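Local coordinates for protein choline kinase (Cryptosporidium parvum, PDB 3MES) that probably phosphorylates choline, and possibly ethanolamine, with ATP as phosphate donor, as members of the choline/ethanolamine kinase family do in a magnesium-dependent reaction, at residues S335-L338 with S339-Q343; I352-I355 with M356-V360; L415-N418 with S419-F422. All blocks are in the same frame, centred on the assembly; numbering follows the deposited sequence.

Contact 1: S335-L338 with S339-Q343; sequences SVYL and SQTLQ
The Tyr337 ring carries the CG2 methyl of Thr341 over one face, a CH-pi contact one turn along the C-terminal end of helix 327-342. CG2 stands 3.7 Å from the centroid of the Tyr337 ring and 19° off its normal, displaced toward the rim, where its nearest ring atom is CZ. The tyrosine ring reaches along the helix because CG is anti to the backbone N (chi1 172°), which carries the ring past its own backbone carbonyl. At its edge, Tyr337 OH is hydrogen-bonded to His179 ND1, and the two rings meet steeply; Ala294 and Ile298 of helix 294-303 also touch the tyrosine.

The backbone around this pair is still alpha-helical. Thr341 N donates to Tyr337 O at 2.8 Å, while Leu342 N reaches Leu338 O at 2.7 Å. On the Leu338 side, CD2 comes to 3.9 Å from Thr341 OG1 and 4.2 Å from Leu342 CD1, so threonine sits with its methyl against an aromatic face and its oxygen beside an aliphatic branch.

Ser339 faces the second subunit, where its side chain packs on His166 of that chain; within its own chain its OG also takes part in a hydrogen bond with Val346 N, beyond the helix end. Gln343 takes positive phi and leaves the helix, its NE2 turning back to donate to Gln340 O at 2.9 Å on a lone pair. The buried carbonyl of Ser335 is gripped twice: Ser339 N arrives at 3.0 Å and Ser339 OG at 2.7 Å, from opposite faces of the carbonyl plane.

Contact 2: I352-I355 with M356-V360; sequences IVHI and MTKAV
Residues 352-360 run as alpha-helix, with Met356 N donating to Ile352 O, Thr357 N to Val353 O, and Ala359 N to Ile355 O at 3.0 Å. Thr357 adds a side-chain bond to this backbone: its OG1, anti to the carbonyl carbon and beside the backbone N (chi1 -57°), swings back to Val353 O at 2.7 Å. That hydroxyl comes in 49° out of the carbonyl plane, and with Thr357 N it gives Val353 O two donors from one residue. The same OG1 lies 3.6 Å from Val353 CG1, which brings the valine methyl against the polar tip.

Lys358 runs back over the preceding turn. Its CD lies 3.3 Å from His354 O, and the bend at chi3 (-66°) then sends NZ to 3.5 Å from His354 CE1, oblique to the imidazole. Beyond the segments the lysine makes a cation-pi contact with Trp420. Met356, extended throughout, reaches away from this turn to Ile298 of helix 294-303, while Val353 packs on Ser335 of helix 327-342. One side of the helix is thus packed into the protein and another carries His354 and Lys358. Thr357 is a helical threonine whose first torsion near -60° returns OG1 to the carbonyl four residues back, a common side-chain-to-backbone hydrogen bond within alpha-helices.

Contact 3: L415-N418 with S419-F422; sequences LPLN and SWLF
Leu417 and Trp420 lie side by side and point the same way, their side chains meeting across a tight turn after helix 391-411. From CB of the tryptophan, CG turns into the position between the backbone N and the carbonyl carbon (chi1 70°), and the indole folds back over the turn. CG and then CD1 pass Leu417 O, with CD1 3.7 Å from that oxygen, which lies over one face of the ring system. CD1 is equally near Pro416 O, met obliquely. NE1 is next; it passes Leu417 CA but gives its hydrogen bond to Ile414 O, just before the segment. CE2 and CZ2 then run along the leucine, CZ2 lying 4.0 Å from Leu417 CD1, and the outer end, CH2, passes on to helix 351-362. The same CD1 methyl also meets Leu421 CD2 at 4.2 Å, while Leu421 CB sits over the centre of one indole face.

The backbone beneath is a short 3-10 turn that follows a cis peptide bond before Pro416. Pro416 O takes Ser419 OG at 2.7 Å, in the carbonyl plane, and Ser419 N at 3.1 Å. Leu417 O is shared by the donors three and four residues on, Trp420 N at 3.1 Å and Leu421 N at 3.0 Å. At the far end, Phe422 sets its edge against Asn418 CB and meets Tyr256 edge-to-face.

The carbonyls of Pro416 and Leu417 and the indole N-H thus have partners within the chain, while Leu417 packs on Val362, Trp420 on Ile355 and Leu421 on Phe260.

How the contacts relate
The three contacts come in chain order toward the C-terminal end of the model: contacts 1 and 2 on successive helices, 327-342 and 351-362, and contact 3 in the tail two helices later, after helix 391-411. Centres of contacts 1 and 2 are about 13 Å apart, and the two helices pack directly, Leu338 and Tyr337 against Met356 and Leu342 against Ile352. Contact 3 lies about 12 Å from contact 2, centre to centre, and meets it where the outer end of the Trp420 ring touches the Ile355-Ala359 turn; it does not touch contact 1. Helix 351-362 thus joins the dimer-facing helix to the C-terminal tail, away from the nucleotide and magnesium sites.

Contact 1: S335-L338 with S339-Q343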
loop_
_atom_site.group_PDB
_atom_site.type_symbol
_atom_site.label_atom_id
_atom_site.label_comp_id
_atom_site.label_asym_id
_atom_site.label_seq_id
_atom_site.Cartn_x
_atom_site.Cartn_y
_atom_site.Cartn_z
ATOM N N SER B 335 -13.931 3.634 -1.508
ATOM C CA SER B 335 -14.171 2.201 -1.389
ATOM C C SER B 335 -13.049 1.532 -0.606
ATOM O O SER B 335 -13.295 0.673 0.244
ATOM C CB SER B 335 -14.293 1.557 -2.770
ATOM O OG SER B 335 -15.385 2.106 -3.483
ATOM N N VAL B 336 -11.816 1.924 -0.903
ATOM C CA VAL B 336 -10.656 1.373 -0.213
ATOM C C VAL B 336 -10.619 1.860 1.231
ATOM O O VAL B 336 -10.305 1.100 2.147
ATOM C CB VAL B 336 -9.342 1.764 -0.915
ATOM C CG1 VAL B 336 -8.145 1.259 -0.121
ATOM C CG2 VAL B 336 -9.318 1.223 -2.335
ATOM N N TYR B 337 -10.941 3.135 1.422
ATOM C CA TYR B 337 -10.997 3.732 2.751
ATOM C C TYR B 337 -11.927 2.935 3.658
ATOM O O TYR B 337 -11.528 2.479 4.733
ATOM C CB TYR B 337 -11.465 5.191 2.659
ATOM C CG TYR B 337 -11.735 5.842 4.000
ATOM C CD1 TYR B 337 -10.713 6.458 4.715
ATOM C CD2 TYR B 337 -13.010 5.839 4.551
ATOM C CE1 TYR B 337 -10.954 7.050 5.939
ATOM C CE2 TYR B 337 -13.260 6.428 5.776
ATOM C CZ TYR B 337 -12.228 7.034 6.466
ATOM O OH TYR B 337 -12.473 7.624 7.687
ATOM N N LEU B 338 -13.170 2.765 3.213
ATOM C CA LEU B 338 -14.183 2.065 3.996
ATOM C C LEU B 338 -13.833 0.599 4.216
ATOM O O LEU B 338 -14.098 0.043 5.282
ATOM C CB LEU B 338 -15.554 2.184 3.328
ATOM C CG LEU B 338 -16.166 3.584 3.348
ATOM C CD1 LEU B 338 -17.421 3.642 2.487
ATOM C CD2 LEU B 338 -16.467 4.003 4.777
ATOM N N SER B 339 -13.247 -0.029 3.202
ATOM C CA SER B 339 -12.791 -1.401 3.338
ATOM C C SER B 339 -11.809 -1.485 4.498
ATOM O O SER B 339 -11.774 -2.475 5.224
ATOM C CB SER B 339 -12.135 -1.890 2.045
ATOM O OG SER B 339 -13.067 -1.906 0.976
ATOM N N GLN B 340 -11.024 -0.426 4.670
ATOM C CA GLN B 340 -10.021 -0.369 5.724
ATOM C C GLN B 340 -10.648 -0.065 7.083
ATOM O O GLN B 340 -10.382 -0.764 8.062
ATOM C CB GLN B 340 -8.947 0.669 5.380
ATOM C CG GLN B 340 -7.983 0.994 6.517
ATOM C CD GLN B 340 -7.028 -0.141 6.831
ATOM O OE1 GLN B 340 -7.382 -1.092 7.528
ATOM N NE2 GLN B 340 -5.805 -0.041 6.324
ATOM N N THR B 341 -11.487 0.967 7.143
ATOM C CA THR B 341 -12.100 1.366 8.413
ATOM C C THR B 341 -13.128 0.346 8.896
ATOM O O THR B 341 -13.237 0.084 10.095
ATOM C CB THR B 341 -12.759 2.762 8.338
ATOM O OG1 THR B 341 -13.866 2.733 7.428
ATOM C CG2 THR B 341 -11.755 3.812 7.885
ATOM N N LEU B 342 -13.873 -0.234 7.961
ATOM C CA LEU B 342 -14.926 -1.186 8.306
ATOM C C LEU B 342 -14.443 -2.633 8.263
ATOM O O LEU B 342 -15.082 -3.525 8.820
ATOM C CB LEU B 342 -16.136 -1.005 7.382
ATOM C CG LEU B 342 -16.881 0.328 7.494
ATOM C CD1 LEU B 342 -17.963 0.438 6.429
ATOM C CD2 LEU B 342 -17.475 0.501 8.883
ATOM N N GLN B 343 -13.314 -2.866 7.601
ATOM C CA GLN B 343 -12.774 -4.216 7.473
ATOM C C GLN B 343 -13.740 -5.151 6.744
ATOM O O GLN B 343 -13.890 -6.316 7.113
ATOM C CB GLN B 343 -12.425 -4.789 8.848
ATOM C CG GLN B 343 -11.200 -4.154 9.487
ATOM C CD GLN B 343 -9.934 -4.429 8.702
ATOM O OE1 GLN B 343 -9.668 -5.564 8.311
ATOM N NE2 GLN B 343 -9.146 -3.391 8.467
#

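Contact 2: I352-I355 with M356-V360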
loop_
_atom_site.group_PDB
_atom_site.type_symbol
_atom_site.label_atom_id
_atom_site.label_comp_id
_atom_site.label_asym_id
_atom_site.label_seq_id
_atom_site.Cartn_x
_atom_site.Cartn_y
_atom_site.Cartn_z
ATOM N N ILE B 352 -23.347 2.731 -0.041
ATOM C CA ILE B 352 -22.611 3.425 1.011
ATOM C C ILE B 352 -21.492 4.291 0.430
ATOM O O ILE B 352 -21.113 5.306 1.012
ATOM C CB ILE B 352 -22.029 2.438 2.047
ATOM C CG1 ILE B 352 -21.424 3.197 3.228
ATOM C CG2 ILE B 352 -20.989 1.529 1.404
ATOM C CD1 ILE B 352 -20.910 2.293 4.326
ATOM N N VAL B 353 -20.970 3.887 -0.723
ATOM C CA VAL B 353 -19.934 4.664 -1.395
ATOM C C VAL B 353 -20.545 5.839 -2.156
ATOM O O VAL B 353 -20.100 6.979 -2.020
ATOM C CB VAL B 353 -19.107 3.793 -2.356
ATOM C CG1 VAL B 353 -18.206 4.663 -3.216
ATOM C CG2 VAL B 353 -18.289 2.777 -1.575
ATOM N N HIS B 354 -21.570 5.553 -2.952
ATOM C CA HIS B 354 -22.281 6.583 -3.696
ATOM C C HIS B 354 -22.688 7.739 -2.787
ATOM O O HIS B 354 -22.498 8.901 -3.129
ATOM C CB HIS B 354 -23.515 5.983 -4.373
ATOM C CG HIS B 354 -24.316 6.972 -5.164
ATOM N ND1 HIS B 354 -25.351 7.701 -4.617
ATOM C CD2 HIS B 354 -24.243 7.338 -6.468
ATOM C CE1 HIS B 354 -25.879 8.479 -5.545
ATOM N NE2 HIS B 354 -25.224 8.279 -6.678
ATOM N N ILE B 355 -23.247 7.414 -1.627
ATOM C CA ILE B 355 -23.681 8.432 -0.677
ATOM C C ILE B 355 -22.507 9.204 -0.079
ATOM O O ILE B 355 -22.514 10.436 -0.048
ATOM C CB ILE B 355 -24.510 7.822 0.465
ATOM C CG1 ILE B 355 -25.881 7.382 -0.045
ATOM C CG2 ILE B 355 -24.671 8.821 1.598
ATOM C CD1 ILE B 355 -26.783 6.834 1.037
ATOM N N MET B 356 -21.502 8.476 0.397
ATOM C CA MET B 356 -20.367 9.101 1.065
ATOM C C MET B 356 -19.563 9.977 0.113
ATOM O O MET B 356 -19.055 11.028 0.500
ATOM C CB MET B 356 -19.459 8.050 1.710
ATOM C CG MET B 356 -18.234 8.642 2.384
ATOM S SD MET B 356 -17.307 7.448 3.364
ATOM C CE MET B 356 -15.997 8.486 4.008
ATOM N N THR B 357 -19.451 9.541 -1.135
ATOM C CA THR B 357 -18.698 10.298 -2.125
ATOM C C THR B 357 -19.274 11.700 -2.312
ATOM O O THR B 357 -18.536 12.681 -2.359
ATOM C CB THR B 357 -18.659 9.577 -3.479
ATOM O OG1 THR B 357 -18.089 8.274 -3.306
ATOM C CG2 THR B 357 -17.818 10.363 -4.471
ATOM N N LYS B 358 -20.596 11.791 -2.417
ATOM C CA LYS B 358 -21.244 13.081 -2.623
ATOM C C LYS B 358 -21.267 13.899 -1.334
ATOM O O LYS B 358 -21.213 15.128 -1.365
ATOM C CB LYS B 358 -22.655 12.898 -3.195
ATOM C CG LYS B 358 -23.619 12.182 -2.267
ATOM C CD LYS B 358 -24.691 11.421 -3.046
ATOM C CE LYS B 358 -25.617 12.360 -3.803
ATOM N NZ LYS B 358 -26.802 11.634 -4.347
ATOM N N ALA B 359 -21.338 13.209 -0.201
ATOM C CA ALA B 359 -21.291 13.872 1.098
ATOM C C ALA B 359 -19.920 14.499 1.335
ATOM O O ALA B 359 -19.818 15.615 1.846
ATOM C CB ALA B 359 -21.629 12.889 2.213
ATOM N N VAL B 360 -18.869 13.776 0.957
ATOM C CA VAL B 360 -17.503 14.258 1.130
ATOM C C VAL B 360 -17.260 15.542 0.346
ATOM O O VAL B 360 -16.418 16.358 0.721
ATOM C CB VAL B 360 -16.469 13.202 0.686
ATOM C CG1 VAL B 360 -15.092 13.827 0.575
ATOM C CG2 VAL B 360 -16.454 12.034 1.650
#

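Contact 3: L415-N418 with S419-F422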
loop_
_atom_site.group_PDB
_atom_site.type_symbol
_atom_site.label_atom_id
_atom_site.label_comp_id
_atom_site.label_asym_id
_atom_site.label_seq_id
_atom_site.Cartn_x
_atom_site.Cartn_y
_atom_site.Cartn_z
ATOM N N LEU B 415 -25.558 20.390 -2.639
ATOM C CA LEU B 415 -26.065 21.339 -1.653
ATOM C C LEU B 415 -27.465 21.795 -2.049
ATOM O O LEU B 415 -27.740 22.004 -3.230
ATOM C CB LEU B 415 -25.141 22.552 -1.535
ATOM C CG LEU B 415 -23.802 22.369 -0.820
ATOM C CD1 LEU B 415 -22.982 23.648 -0.903
ATOM C CD2 LEU B 415 -24.009 21.950 0.632
ATOM N N PRO B 416 -28.356 21.951 -1.058
ATOM C CA PRO B 416 -28.060 21.712 0.354
ATOM C C PRO B 416 -28.215 20.243 0.752
ATOM O O PRO B 416 -28.932 19.493 0.089
ATOM C CB PRO B 416 -29.110 22.561 1.069
ATOM C CG PRO B 416 -30.279 22.561 0.137
ATOM C CD PRO B 416 -29.726 22.458 -1.262
ATOM N N LEU B 417 -27.545 19.846 1.830
ATOM C CA LEU B 417 -27.598 18.467 2.312
ATOM C C LEU B 417 -29.024 17.976 2.509
ATOM O O LEU B 417 -29.368 16.865 2.109
ATOM C CB LEU B 417 -26.840 18.323 3.635
ATOM C CG LEU B 417 -25.333 18.085 3.583
ATOM C CD1 LEU B 417 -25.020 16.850 2.750
ATOM C CD2 LEU B 417 -24.621 19.308 3.033
ATOM N N ASN B 418 -29.849 18.803 3.139
ATOM C CA ASN B 418 -31.194 18.386 3.517
ATOM C C ASN B 418 -32.110 18.066 2.338
ATOM O O ASN B 418 -33.237 17.613 2.531
ATOM C CB ASN B 418 -31.847 19.421 4.442
ATOM C CG ASN B 418 -31.920 20.803 3.820
ATOM O OD1 ASN B 418 -31.806 20.964 2.603
ATOM N ND2 ASN B 418 -32.117 21.813 4.659
ATOM N N SER B 419 -31.627 18.290 1.119
ATOM C CA SER B 419 -32.441 18.041 -0.068
ATOM C C SER B 419 -32.235 16.643 -0.653
ATOM O O SER B 419 -32.909 16.267 -1.610
ATOM C CB SER B 419 -32.185 19.105 -1.141
ATOM O OG SER B 419 -30.878 18.997 -1.677
ATOM N N TRP B 420 -31.310 15.876 -0.081
ATOM C CA TRP B 420 -31.049 14.525 -0.574
ATOM C C TRP B 420 -30.601 13.548 0.515
ATOM O O TRP B 420 -31.067 12.409 0.566
ATOM C CB TRP B 420 -30.026 14.551 -1.722
ATOM C CG TRP B 420 -28.625 14.895 -1.299
ATOM C CD1 TRP B 420 -28.065 16.140 -1.242
ATOM C CD2 TRP B 420 -27.602 13.980 -0.883
ATOM N NE1 TRP B 420 -26.762 16.056 -0.814
ATOM C CE2 TRP B 420 -26.454 14.742 -0.586
ATOM C CE3 TRP B 420 -27.548 12.591 -0.732
ATOM C CZ2 TRP B 420 -25.264 14.161 -0.144
ATOM C CZ3 TRP B 420 -26.366 12.016 -0.293
ATOM C CH2 TRP B 420 -25.241 12.801 -0.004
ATOM N N LEU B 421 -29.703 14.001 1.384
ATOM C CA LEU B 421 -29.105 13.135 2.398
ATOM C C LEU B 421 -30.127 12.296 3.165
ATOM O O LEU B 421 -29.873 11.134 3.480
ATOM C CB LEU B 421 -28.267 13.961 3.378
ATOM C CG LEU B 421 -27.532 13.180 4.471
ATOM C CD1 LEU B 421 -26.576 12.160 3.865
ATOM C CD2 LEU B 421 -26.791 14.127 5.404
ATOM N N PHE B 422 -31.280 12.885 3.466
ATOM C CA PHE B 422 -32.277 12.212 4.294
ATOM C C PHE B 422 -33.359 11.507 3.473
ATOM O O PHE B 422 -34.315 10.971 4.028
ATOM C CB PHE B 422 -32.917 13.202 5.273
ATOM C CG PHE B 422 -31.921 14.039 6.024
ATOM C CD1 PHE B 422 -31.064 13.461 6.947
ATOM C CD2 PHE B 422 -31.843 15.404 5.811
ATOM C CE1 PHE B 422 -30.145 14.227 7.639
ATOM C CE2 PHE B 422 -30.926 16.177 6.501
ATOM C CZ PHE B 422 -30.076 15.587 7.415
#